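Local atomic coordinates of ALKF (PDB entry 3ZBO), a protein that is of unknown function but is related to the HEAT-like repeat DNA glycosylases AlkC and AlkD and has affinity for branched DNA structures such as Holliday junctions. Residues Tyr72-Ile77 with Asp89-Gly94. Numbering follows the deposited sequence.
Sequences YFAGII and DRWIDG
Helices 68-77 and 85-94 come closest at G75 and W91, whose CA atoms are 9.7 Å apart, and the indole of W91 alone spans that distance. The six-membered part of the ring leads, presenting its edge to the backbone of the other helix. CZ3 packs against the main chain at G75, 3.9 Å from its CA. The neighbouring corner, CH2, lies 3.8 Å from the carbonyl O of A74 and 4.1 Å from its CB. Both G75 CA and A74 O sit at the ring edge, close to the indole plane, so this is edge-on van der Waals packing, and no hydrogen bond links the segments. The CB of W91 points toward helix 68-77, and with CG anti to the carbonyl carbon (chi1 -83°) the indole continues in that direction. Its polar edge is held elsewhere: NE1 donates to E60 OE2, while the ring stacks on Y63; both partners belong to helix 56-63. That carboxylate also forms a salt bridge with R90 through OE1, and L62 of the same helix touches A74. V105 of helix 98-110 packs against W91 as well. All three residues in contact are buried, and the tryptophan joins successive antiparallel helices, consistent with the predominantly helical, HEAT-like repeat architecture of the AlkD-like family.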
# COMPACT_ATOMS: atom_id res chain seq x y z
N TYR A 72 5.54 -8.51 -6.44
CA TYR A 72 6.19 -7.47 -5.66
C TYR A 72 7.38 -6.91 -6.40
O TYR A 72 7.53 -5.67 -6.49
CB TYR A 72 6.54 -8.07 -4.25
CG TYR A 72 7.00 -6.94 -3.36
CD1 TYR A 72 8.33 -6.50 -3.41
CD2 TYR A 72 6.18 -6.40 -2.41
CE1 TYR A 72 8.71 -5.44 -2.57
CE2 TYR A 72 6.55 -5.30 -1.61
CZ TYR A 72 7.84 -4.87 -1.66
OH TYR A 72 8.21 -3.77 -0.88
N PHE A 73 8.23 -7.77 -6.95
CA PHE A 73 9.40 -7.28 -7.61
C PHE A 73 9.00 -6.50 -8.89
O PHE A 73 9.62 -5.49 -9.23
CB PHE A 73 10.32 -8.48 -7.96
CG PHE A 73 11.62 -8.07 -8.49
CD1 PHE A 73 12.50 -7.43 -7.66
CD2 PHE A 73 11.94 -8.25 -9.81
CE1 PHE A 73 13.74 -6.93 -8.15
CE2 PHE A 73 13.23 -7.79 -10.29
CZ PHE A 73 14.07 -7.14 -9.44
N ALA A 74 7.94 -6.95 -9.59
CA ALA A 74 7.48 -6.22 -10.79
C ALA A 74 7.16 -4.78 -10.39
O ALA A 74 7.47 -3.83 -11.09
CB ALA A 74 6.24 -6.87 -11.28
N GLY A 75 6.52 -4.59 -9.20
CA GLY A 75 6.28 -3.17 -8.79
C GLY A 75 7.58 -2.37 -8.64
O GLY A 75 7.57 -1.20 -9.00
N ILE A 76 8.66 -2.96 -8.09
CA ILE A 76 9.87 -2.20 -7.86
C ILE A 76 10.47 -1.82 -9.17
O ILE A 76 11.06 -0.69 -9.26
CB ILE A 76 10.80 -3.07 -7.07
CG1 ILE A 76 10.30 -3.16 -5.61
CG2 ILE A 76 12.28 -2.45 -7.12
CD1 ILE A 76 10.89 -4.39 -5.03
N ILE A 77 10.37 -2.68 -10.19
CA ILE A 77 11.01 -2.36 -11.49
C ILE A 77 10.10 -1.71 -12.53
O ILE A 77 10.44 -1.54 -13.72
CB ILE A 77 11.69 -3.56 -12.15
CG1 ILE A 77 10.69 -4.71 -12.49
CG2 ILE A 77 12.79 -4.08 -11.21
CD1 ILE A 77 11.21 -5.77 -13.48
N ASP A 89 -5.52 -0.35 -13.72
CA ASP A 89 -6.72 -1.14 -13.48
C ASP A 89 -6.45 -2.62 -13.73
O ASP A 89 -6.94 -3.49 -13.02
CB ASP A 89 -7.83 -0.66 -14.45
CG ASP A 89 -8.44 0.68 -14.01
OD1 ASP A 89 -8.31 0.98 -12.83
OD2 ASP A 89 -8.99 1.47 -14.82
N ARG A 90 -5.57 -2.96 -14.72
CA ARG A 90 -5.17 -4.37 -14.84
C ARG A 90 -4.46 -4.90 -13.61
O ARG A 90 -4.73 -6.01 -13.12
CB ARG A 90 -4.26 -4.63 -16.07
CG ARG A 90 -5.00 -4.37 -17.38
CD ARG A 90 -4.13 -4.75 -18.63
NE ARG A 90 -2.95 -3.89 -18.70
CZ ARG A 90 -1.70 -4.16 -18.22
NH1 ARG A 90 -1.37 -5.29 -17.58
NH2 ARG A 90 -0.78 -3.22 -18.32
N TRP A 91 -3.56 -4.08 -13.12
CA TRP A 91 -2.73 -4.55 -11.98
C TRP A 91 -3.66 -4.71 -10.75
O TRP A 91 -3.58 -5.71 -10.05
CB TRP A 91 -1.60 -3.54 -11.67
CG TRP A 91 -0.39 -3.76 -12.58
CD1 TRP A 91 -0.41 -3.94 -13.93
CD2 TRP A 91 0.97 -3.63 -12.19
NE1 TRP A 91 0.94 -4.03 -14.39
CE2 TRP A 91 1.76 -3.89 -13.32
CE3 TRP A 91 1.59 -3.40 -10.97
CZ2 TRP A 91 3.18 -3.84 -13.30
CZ3 TRP A 91 3.05 -3.44 -10.91
CH2 TRP A 91 3.78 -3.73 -12.07
N ILE A 92 -4.57 -3.74 -10.51
CA ILE A 92 -5.40 -3.94 -9.32
C ILE A 92 -6.33 -5.14 -9.49
O ILE A 92 -6.65 -5.82 -8.50
CB ILE A 92 -6.15 -2.65 -8.93
CG1 ILE A 92 -6.64 -2.67 -7.47
CG2 ILE A 92 -7.42 -2.40 -9.85
CD1 ILE A 92 -5.48 -2.78 -6.41
N ASP A 93 -6.75 -5.45 -10.72
CA ASP A 93 -7.59 -6.65 -10.89
C ASP A 93 -6.85 -7.91 -10.51
O ASP A 93 -7.50 -8.85 -10.13
CB ASP A 93 -8.03 -6.79 -12.37
CG ASP A 93 -9.11 -5.78 -12.75
OD1 ASP A 93 -9.73 -5.16 -11.91
OD2 ASP A 93 -9.37 -5.66 -14.00
N GLY A 94 -5.51 -7.92 -10.60
CA GLY A 94 -4.76 -9.07 -10.18
C GLY A 94 -4.23 -9.08 -8.75
O GLY A 94 -3.65 -10.07 -8.33